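Local atomic coordinates of anthranilate synthase component I (PDB entry 5KCK), a protein that belongs to a family of enzymes with a mixed alpha and beta fold built around large antiparallel sheets. Residues L293-V307 with Y328-S342. Sequence-based numbering, arbitrary orientation.
Sequences LLSDEKETAEHRMLV and YMEVELFRYVMHLTS
His303 lays one face of its imidazole over the side-chain root of Leu340, whose CB stands 3.9 Å from the ring centroid and 25° off the ring normal, a CH-pi contact. With CG anti to the backbone N, the ring leaves helix 297-316 toward strand 338-347, and its far edge meets Ser342. There His303 NE2 and Ser342 OG share a hydrogen bond (angle 162°) in which either could be the donor; its modelled length of 2.5 Å is doubtful. His303 ND1 lies 2.8 Å from Leu340 O, but the angle is too poor for a hydrogen bond. Ser342 OG also accepts a nearly straight bond from Met329 N (2.8 Å), tying the histidine to the corner at Met329. Met329 CG approaches the ring obliquely, while its selenium touches Thr300 CB.

Beyond the imidazole, Leu340 extends into an apolar patch. Its CD2 meets Leu294 CD2 at 3.6 Å, and CD1 rests near Thr300 CG2. Leu293 CD2 runs alongside Leu340, 3.8 Å from its CG, the two side chains pointing opposite ways. At the other end, Val307 CG2 sits at the edge of the Tyr328 ring, 4.0 Å from CE1, and Tyr328 OH lies against Arg304 CG.

The segment axes of 297-307 and 338-342 run 37° apart with a closest approach of 9.0 Å: a helix packed over one face of the sheet, near the edge where 324-333 is the outermost strand within the chain. Asn271, just after the neighbouring strand 267-270, bonds Thr341 OG1. The NE2-OG contact and the Leu340 face together probably limit how the buried imidazole can turn, at a mixed polar and apolar interface.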
ATOM      1  N   LEU A 293      -8.205  15.254 -23.767  1.00 71.66           N
ATOM      2  CA  LEU A 293      -9.392  14.463 -23.458  1.00 64.08           C
ATOM      3  C   LEU A 293     -10.560  15.350 -23.039  1.00 59.73           C
ATOM      4  O   LEU A 293     -11.716  15.047 -23.352  1.00 63.98           O
ATOM      5  CB  LEU A 293      -9.076  13.439 -22.367  1.00 62.12           C
ATOM      6  CG  LEU A 293     -10.257  12.572 -21.912  1.00 56.59           C
ATOM      7  CD1 LEU A 293     -10.824  11.754 -23.070  1.00 49.09           C
ATOM      8  CD2 LEU A 293      -9.865  11.670 -20.749  1.00 58.72           C
ATOM      9  N   LEU A 294     -10.286  16.443 -22.323  1.00 53.96           N
ATOM     10  CA  LEU A 294     -11.359  17.365 -21.964  1.00 59.38           C
ATOM     11  C   LEU A 294     -11.894  18.127 -23.173  1.00 68.74           C
ATOM     12  O   LEU A 294     -13.001  18.675 -23.102  1.00 67.35           O
ATOM     13  CB  LEU A 294     -10.882  18.344 -20.890  1.00 56.34           C
ATOM     14  CG  LEU A 294     -10.620  17.748 -19.505  1.00 54.88           C
ATOM     15  CD1 LEU A 294     -10.077  18.818 -18.572  1.00 54.71           C
ATOM     16  CD2 LEU A 294     -11.885  17.117 -18.927  1.00 51.65           C
ATOM     17  N   SER A 295     -11.137  18.184 -24.272  1.00 70.91           N
ATOM     18  CA  SER A 295     -11.727  18.540 -25.558  1.00 72.16           C
ATOM     19  C   SER A 295     -12.271  17.257 -26.173  1.00 78.02           C
ATOM     20  O   SER A 295     -12.691  16.358 -25.439  1.00 86.28           O
ATOM     21  CB  SER A 295     -10.714  19.227 -26.476  1.00 72.83           C
ATOM     22  OG  SER A 295      -9.769  18.312 -27.000  1.00 78.58           O
ATOM     23  N   ASP A 296     -12.262  17.145 -27.500  1.00 80.98           N
ATOM     24  CA  ASP A 296     -12.867  15.994 -28.165  1.00 77.22           C
ATOM     25  C   ASP A 296     -14.339  15.901 -27.790  1.00 67.39           C
ATOM     26  O   ASP A 296     -14.721  15.112 -26.919  1.00 66.17           O
ATOM     27  CB  ASP A 296     -12.138  14.692 -27.809  1.00 78.12           C
ATOM     28  CG  ASP A 296     -12.433  13.568 -28.789  1.00 83.90           C
ATOM     29  OD1 ASP A 296     -13.447  13.657 -29.514  1.00 85.16           O
ATOM     30  OD2 ASP A 296     -11.645  12.597 -28.835  1.00 85.64           O
ATOM     31  N   GLU A 297     -15.171  16.706 -28.452  1.00 68.16           N
ATOM     32  CA  GLU A 297     -16.596  16.755 -28.152  1.00 74.20           C
ATOM     33  C   GLU A 297     -17.280  15.402 -28.315  1.00 75.52           C
ATOM     34  O   GLU A 297     -18.414  15.248 -27.851  1.00 75.08           O
ATOM     35  CB  GLU A 297     -17.261  17.811 -29.038  1.00 80.50           C
ATOM     36  CG  GLU A 297     -16.494  19.136 -29.065  1.00 88.41           C
ATOM     37  CD  GLU A 297     -17.139  20.194 -29.945  1.00 96.04           C
ATOM     38  OE1 GLU A 297     -18.381  20.187 -30.082  1.00 96.14           O
ATOM     39  OE2 GLU A 297     -16.402  21.037 -30.503  1.00100.33           O
ATOM     40  N   LYS A 298     -16.622  14.425 -28.945  1.00 73.19           N
ATOM     41  CA  LYS A 298     -17.173  13.076 -29.042  1.00 69.45           C
ATOM     42  C   LYS A 298     -16.982  12.297 -27.747  1.00 62.57           C
ATOM     43  O   LYS A 298     -17.884  11.567 -27.323  1.00 48.01           O
ATOM     44  CB  LYS A 298     -16.527  12.323 -30.207  1.00 76.73           C
ATOM     45  CG  LYS A 298     -17.495  11.872 -31.297  1.00 79.94           C
ATOM     46  CD  LYS A 298     -16.753  11.217 -32.459  1.00 82.47           C
ATOM     47  CE  LYS A 298     -16.008   9.962 -32.008  1.00 83.19           C
ATOM     48  NZ  LYS A 298     -15.138   9.413 -33.090  1.00 89.41           N
ATOM     49  N   GLU A 299     -15.815  12.438 -27.108  1.00 62.84           N
ATOM     50  CA  GLU A 299     -15.532  11.697 -25.881  1.00 61.40           C
ATOM     51  C   GLU A 299     -16.267  12.285 -24.684  1.00 51.86           C
ATOM     52  O   GLU A 299     -16.768  11.538 -23.835  1.00 50.46           O
ATOM     53  CB  GLU A 299     -14.027  11.675 -25.612  1.00 71.26           C
ATOM     54  CG  GLU A 299     -13.205  10.956 -26.670  1.00 79.60           C
ATOM     55  CD  GLU A 299     -13.153   9.451 -26.465  1.00 85.47           C
ATOM     56  OE1 GLU A 299     -13.908   8.928 -25.616  1.00 84.04           O
ATOM     57  OE2 GLU A 299     -12.344   8.791 -27.155  1.00 89.19           O
ATOM     58  N   THR A 300     -16.333  13.616 -24.588  1.00 54.40           N
ATOM     59  CA  THR A 300     -17.114  14.227 -23.520  1.00 57.77           C
ATOM     60  C   THR A 300     -18.598  13.924 -23.685  1.00 58.65           C
ATOM     61  O   THR A 300     -19.283  13.620 -22.704  1.00 59.76           O
ATOM     62  CB  THR A 300     -16.877  15.736 -23.477  1.00 48.42           C
ATOM     63  OG1 THR A 300     -17.249  16.315 -24.732  1.00 57.57           O
ATOM     64  CG2 THR A 300     -15.423  16.036 -23.192  1.00 49.63           C
ATOM     65  N   ALA A 301     -19.109  13.996 -24.920  1.00 46.57           N
ATOM     66  CA  ALA A 301     -20.501  13.626 -25.165  1.00 50.91           C
ATOM     67  C   ALA A 301     -20.770  12.187 -24.743  1.00 55.93           C
ATOM     68  O   ALA A 301     -21.806  11.896 -24.134  1.00 53.96           O
ATOM     69  CB  ALA A 301     -20.854  13.826 -26.639  1.00 50.24           C
ATOM     70  N   GLU A 302     -19.848  11.273 -25.063  1.00 57.33           N
ATOM     71  CA  GLU A 302     -19.944   9.901 -24.573  1.00 60.26           C
ATOM     72  C   GLU A 302     -20.115   9.874 -23.061  1.00 51.79           C
ATOM     73  O   GLU A 302     -21.044   9.249 -22.534  1.00 43.56           O
ATOM     74  CB  GLU A 302     -18.695   9.112 -24.974  1.00 75.91           C
ATOM     75  CG  GLU A 302     -18.765   8.409 -26.317  1.00 89.86           C
ATOM     76  CD  GLU A 302     -19.363   7.016 -26.218  1.00 96.68           C
ATOM     77  OE1 GLU A 302     -20.181   6.660 -27.094  1.00101.39           O
ATOM     78  OE2 GLU A 302     -19.018   6.278 -25.266  1.00 93.85           O
ATOM     79  N   HIS A 303     -19.223  10.559 -22.345  1.00 48.99           N
ATOM     80  CA  HIS A 303     -19.272  10.539 -20.891  1.00 46.64           C
ATOM     81  C   HIS A 303     -20.560  11.167 -20.372  1.00 49.24           C
ATOM     82  O   HIS A 303     -21.244  10.594 -19.518  1.00 40.35           O
ATOM     83  CB  HIS A 303     -18.059  11.263 -20.317  1.00 43.35           C
ATOM     84  CG  HIS A 303     -18.054  11.309 -18.823  1.00 45.26           C
ATOM     85  ND1 HIS A 303     -17.563  10.281 -18.050  1.00 42.27           N
ATOM     86  CD2 HIS A 303     -18.510  12.248 -17.960  1.00 42.28           C
ATOM     87  CE1 HIS A 303     -17.706  10.587 -16.773  1.00 43.13           C
ATOM     88  NE2 HIS A 303     -18.274  11.778 -16.690  1.00 44.73           N
ATOM     89  N   ARG A 304     -20.898  12.358 -20.868  1.00 38.86           N
ATOM     90  CA  ARG A 304     -22.118  13.027 -20.438  1.00 44.73           C
ATOM     91  C   ARG A 304     -23.332  12.118 -20.608  1.00 44.94           C
ATOM     92  O   ARG A 304     -24.220  12.082 -19.748  1.00 42.85           O
ATOM     93  CB  ARG A 304     -22.284  14.318 -21.233  1.00 40.49           C
ATOM     94  CG  ARG A 304     -23.252  15.318 -20.670  1.00 54.51           C
ATOM     95  CD  ARG A 304     -23.204  16.597 -21.508  1.00 55.97           C
ATOM     96  NE  ARG A 304     -21.827  16.975 -21.825  1.00 64.97           N
ATOM     97  CZ  ARG A 304     -21.329  17.086 -23.056  1.00 65.45           C
ATOM     98  NH1 ARG A 304     -22.096  16.870 -24.120  1.00 56.21           N
ATOM     99  NH2 ARG A 304     -20.058  17.428 -23.223  1.00 67.59           N
HETATM  100  N   MSE A 305     -23.370  11.357 -21.698  1.00 47.20           N
HETATM  101  CA  MSE A 305     -24.459  10.433 -21.981  1.00 47.38           C
HETATM  102  C   MSE A 305     -24.555   9.373 -20.887  1.00 43.70           C
HETATM  103  O   MSE A 305     -25.649   8.980 -20.481  1.00 36.46           O
HETATM  104  CB  MSE A 305     -24.250   9.780 -23.346  1.00 63.73           C
HETATM  105  CG  MSE A 305     -25.514   9.547 -24.153  1.00 91.90           C
HETATM  106 SE   MSE A 305     -25.243   9.901 -26.065  1.00122.05          SE
HETATM  107  CE  MSE A 305     -25.216  11.855 -26.039  1.00121.18           C
ATOM    108  N   LEU A 306     -23.397   8.921 -20.403  1.00 33.78           N
ATOM    109  CA  LEU A 306     -23.390   7.927 -19.335  1.00 33.67           C
ATOM    110  C   LEU A 306     -23.777   8.551 -18.002  1.00 37.42           C
ATOM    111  O   LEU A 306     -24.430   7.905 -17.178  1.00 29.43           O
ATOM    112  CB  LEU A 306     -22.018   7.264 -19.233  1.00 31.96           C
ATOM    113  CG  LEU A 306     -22.076   5.770 -18.946  1.00 57.57           C
ATOM    114  CD1 LEU A 306     -22.563   5.010 -20.172  1.00 55.99           C
ATOM    115  CD2 LEU A 306     -20.719   5.275 -18.498  1.00 62.67           C
ATOM    116  N   VAL A 307     -23.374   9.802 -17.765  1.00 38.01           N
ATOM    117  CA  VAL A 307     -23.801  10.491 -16.550  1.00 31.32           C
ATOM    118  C   VAL A 307     -25.317  10.627 -16.536  1.00 30.76           C
ATOM    119  O   VAL A 307     -25.976  10.333 -15.533  1.00 31.09           O
ATOM    120  CB  VAL A 307     -23.109  11.860 -16.430  1.00 41.93           C
ATOM    121  CG1 VAL A 307     -23.614  12.607 -15.199  1.00 32.20           C
ATOM    122  CG2 VAL A 307     -21.598  11.684 -16.371  1.00 33.39           C
ATOM    123  N   TYR A 328     -17.906  15.654 -11.240  1.00 46.15           N
ATOM    124  CA  TYR A 328     -18.381  15.716 -12.616  1.00 38.69           C
ATOM    125  C   TYR A 328     -17.222  15.822 -13.588  1.00 42.06           C
ATOM    126  O   TYR A 328     -16.460  16.794 -13.550  1.00 42.75           O
ATOM    127  CB  TYR A 328     -19.341  16.882 -12.849  1.00 40.52           C
ATOM    128  CG  TYR A 328     -19.832  16.859 -14.273  1.00 37.93           C
ATOM    129  CD1 TYR A 328     -20.405  15.699 -14.792  1.00 36.75           C
ATOM    130  CD2 TYR A 328     -19.700  17.961 -15.107  1.00 40.00           C
ATOM    131  CE1 TYR A 328     -20.848  15.634 -16.086  1.00 41.45           C
ATOM    132  CE2 TYR A 328     -20.147  17.909 -16.417  1.00 44.56           C
ATOM    133  CZ  TYR A 328     -20.721  16.737 -16.899  1.00 49.79           C
ATOM    134  OH  TYR A 328     -21.176  16.638 -18.192  1.00 53.00           O
HETATM  135  N   MSE A 329     -17.139  14.847 -14.488  1.00 41.45           N
HETATM  136  CA  MSE A 329     -16.206  14.833 -15.605  1.00 51.47           C
HETATM  137  C   MSE A 329     -14.800  15.237 -15.210  1.00 51.99           C
HETATM  138  O   MSE A 329     -14.103  15.923 -15.951  1.00 55.23           O
HETATM  139  CB  MSE A 329     -16.706  15.734 -16.726  1.00 60.48           C
HETATM  140  CG  MSE A 329     -16.317  15.222 -18.096  1.00 75.88           C
HETATM  141 SE   MSE A 329     -17.312  16.073 -19.514  1.00 91.90          SE
HETATM  142  CE  MSE A 329     -16.810  17.933 -19.175  1.00 89.53           C
ATOM    143  N   GLU A 330     -14.403  14.825 -14.015  1.00 50.31           N
ATOM    144  CA  GLU A 330     -13.003  14.896 -13.659  1.00 55.43           C
ATOM    145  C   GLU A 330     -12.261  13.752 -14.339  1.00 62.03           C
ATOM    146  O   GLU A 330     -12.851  12.765 -14.785  1.00 63.51           O
ATOM    147  CB  GLU A 330     -12.833  14.864 -12.143  1.00 53.78           C
ATOM    148  CG  GLU A 330     -13.138  16.212 -11.515  1.00 56.88           C
ATOM    149  CD  GLU A 330     -13.362  16.141 -10.024  1.00 61.48           C
ATOM    150  OE1 GLU A 330     -12.878  15.178  -9.389  1.00 59.55           O
ATOM    151  OE2 GLU A 330     -14.030  17.055  -9.490  1.00 64.68           O
ATOM    152  N   VAL A 331     -10.953  13.913 -14.462  1.00 68.15           N
ATOM    153  CA  VAL A 331     -10.151  13.059 -15.326  1.00 68.73           C
ATOM    154  C   VAL A 331      -9.360  12.083 -14.463  1.00 61.92           C
ATOM    155  O   VAL A 331      -8.740  12.483 -13.469  1.00 61.16           O
ATOM    156  CB  VAL A 331      -9.246  13.910 -16.231  1.00 67.11           C
ATOM    157  CG1 VAL A 331      -8.854  15.201 -15.510  1.00 70.30           C
ATOM    158  CG2 VAL A 331      -8.033  13.118 -16.681  1.00 60.16           C
ATOM    159  N   GLU A 332      -9.411  10.798 -14.826  1.00 57.20           N
ATOM    160  CA  GLU A 332      -8.723   9.729 -14.110  1.00 66.92           C
ATOM    161  C   GLU A 332      -7.892   8.916 -15.095  1.00 72.58           C
ATOM    162  O   GLU A 332      -8.415   8.441 -16.109  1.00 61.96           O
ATOM    163  CB  GLU A 332      -9.722   8.821 -13.377  1.00 60.88           C
ATOM    164  N   LEU A 333      -6.603   8.747 -14.793  1.00 81.28           N
ATOM    165  CA  LEU A 333      -5.641   8.157 -15.723  1.00 85.62           C
ATOM    166  C   LEU A 333      -5.209   6.789 -15.207  1.00 88.55           C
ATOM    167  O   LEU A 333      -4.509   6.695 -14.194  1.00 89.42           O
ATOM    168  CB  LEU A 333      -4.434   9.074 -15.912  1.00 83.03           C
ATOM    169  N   PHE A 334      -5.621   5.736 -15.911  1.00 91.82           N
ATOM    170  CA  PHE A 334      -5.214   4.374 -15.600  1.00 88.24           C
ATOM    171  C   PHE A 334      -3.898   4.069 -16.322  1.00 99.82           C
ATOM    172  O   PHE A 334      -3.188   4.983 -16.753  1.00102.42           O
ATOM    173  CB  PHE A 334      -6.336   3.402 -15.968  1.00 79.24           C
ATOM    174  N   ARG A 335      -3.557   2.784 -16.473  1.00102.89           N
ATOM    175  CA  ARG A 335      -2.237   2.386 -16.961  1.00104.35           C
ATOM    176  C   ARG A 335      -2.296   1.617 -18.279  1.00103.87           C
ATOM    177  O   ARG A 335      -1.376   0.854 -18.587  1.00 98.58           O
ATOM    178  CB  ARG A 335      -1.507   1.559 -15.900  1.00 98.15           C
ATOM    179  CG  ARG A 335      -1.482   2.209 -14.532  1.00 90.96           C
ATOM    180  CD  ARG A 335      -0.964   3.629 -14.612  1.00 86.91           C
ATOM    181  NE  ARG A 335       0.170   3.827 -13.720  1.00 89.21           N
ATOM    182  CZ  ARG A 335       0.635   5.015 -13.355  1.00 93.50           C
ATOM    183  NH1 ARG A 335       0.058   6.122 -13.802  1.00 93.66           N
ATOM    184  NH2 ARG A 335       1.677   5.096 -12.537  1.00 96.90           N
ATOM    185  N   TYR A 336      -3.355   1.806 -19.064  1.00105.46           N
ATOM    186  CA  TYR A 336      -3.415   1.276 -20.420  1.00101.41           C
ATOM    187  C   TYR A 336      -4.338   2.149 -21.259  1.00 99.36           C
ATOM    188  O   TYR A 336      -4.286   2.116 -22.495  1.00 99.10           O
ATOM    189  CB  TYR A 336      -3.893  -0.177 -20.420  1.00 96.88           C
ATOM    190  N   VAL A 337      -5.169   2.948 -20.589  1.00 94.06           N
ATOM    191  CA  VAL A 337      -6.166   3.778 -21.256  1.00 85.94           C
ATOM    192  C   VAL A 337      -6.595   4.870 -20.279  1.00 85.06           C
ATOM    193  O   VAL A 337      -6.357   4.772 -19.072  1.00 77.02           O
ATOM    194  CB  VAL A 337      -7.360   2.916 -21.745  1.00 79.28           C
ATOM    195  CG1 VAL A 337      -8.237   2.467 -20.574  1.00 70.41           C
ATOM    196  CG2 VAL A 337      -8.167   3.644 -22.812  1.00 83.51           C
HETATM  197  N   MSE A 338      -7.219   5.921 -20.810  1.00 92.75           N
HETATM  198  CA  MSE A 338      -7.604   7.111 -20.045  1.00 95.40           C
HETATM  199  C   MSE A 338      -9.115   7.358 -20.153  1.00 91.38           C
HETATM  200  O   MSE A 338      -9.710   7.092 -21.199  1.00 88.10           O
HETATM  201  CB  MSE A 338      -6.824   8.323 -20.556  1.00105.84           C
HETATM  202  CG  MSE A 338      -6.570   9.421 -19.539  1.00116.22           C
HETATM  203 SE   MSE A 338      -5.478  10.851 -20.322  1.00125.51          SE
HETATM  204  CE  MSE A 338      -5.166  11.927 -18.723  1.00120.94           C
ATOM    205  N   HIS A 339      -9.733   7.872 -19.086  1.00 88.76           N
ATOM    206  CA  HIS A 339     -11.186   7.999 -19.042  1.00 81.30           C
ATOM    207  C   HIS A 339     -11.608   9.249 -18.278  1.00 69.17           C
ATOM    208  O   HIS A 339     -10.888   9.753 -17.412  1.00 62.49           O
ATOM    209  CB  HIS A 339     -11.845   6.777 -18.384  1.00 85.97           C
ATOM    210  CG  HIS A 339     -11.939   5.577 -19.275  1.00 86.37           C
ATOM    211  ND1 HIS A 339     -11.216   4.425 -19.051  1.00 85.53           N
ATOM    212  CD2 HIS A 339     -12.687   5.343 -20.380  1.00 85.71           C
ATOM    213  CE1 HIS A 339     -11.510   3.535 -19.982  1.00 84.26           C
ATOM    214  NE2 HIS A 339     -12.398   4.068 -20.803  1.00 85.18           N
ATOM    215  N   LEU A 340     -12.812   9.720 -18.595  1.00 67.55           N
ATOM    216  CA  LEU A 340     -13.475  10.769 -17.829  1.00 60.51           C
ATOM    217  C   LEU A 340     -14.395  10.136 -16.791  1.00 56.71           C
ATOM    218  O   LEU A 340     -15.125   9.189 -17.096  1.00 56.71           O
ATOM    219  CB  LEU A 340     -14.275  11.681 -18.758  1.00 49.25           C
ATOM    220  CG  LEU A 340     -13.428  12.424 -19.793  1.00 48.13           C
ATOM    221  CD1 LEU A 340     -14.282  12.889 -20.966  1.00 52.41           C
ATOM    222  CD2 LEU A 340     -12.719  13.599 -19.134  1.00 42.26           C
ATOM    223  N   THR A 341     -14.357  10.662 -15.562  1.00 55.35           N
ATOM    224  CA  THR A 341     -15.031  10.023 -14.437  1.00 55.37           C
ATOM    225  C   THR A 341     -16.006  10.970 -13.741  1.00 46.67           C
ATOM    226  O   THR A 341     -15.771  12.180 -13.635  1.00 33.69           O
ATOM    227  CB  THR A 341     -14.015   9.491 -13.412  1.00 57.89           C
ATOM    228  OG1 THR A 341     -14.689   8.664 -12.460  1.00 67.58           O
ATOM    229  CG2 THR A 341     -13.345  10.627 -12.668  1.00 30.15           C
ATOM    230  N   SER A 342     -17.100  10.391 -13.243  1.00 40.76           N
ATOM    231  CA  SER A 342     -18.113  11.136 -12.508  1.00 33.29           C
ATOM    232  C   SER A 342     -18.736  10.245 -11.440  1.00 37.72           C
ATOM    233  O   SER A 342     -18.628   9.014 -11.485  1.00 31.13           O
ATOM    234  CB  SER A 342     -19.211  11.672 -13.435  1.00 32.23           C
ATOM    235  OG  SER A 342     -18.698  12.566 -14.403  1.00 35.38           O
TER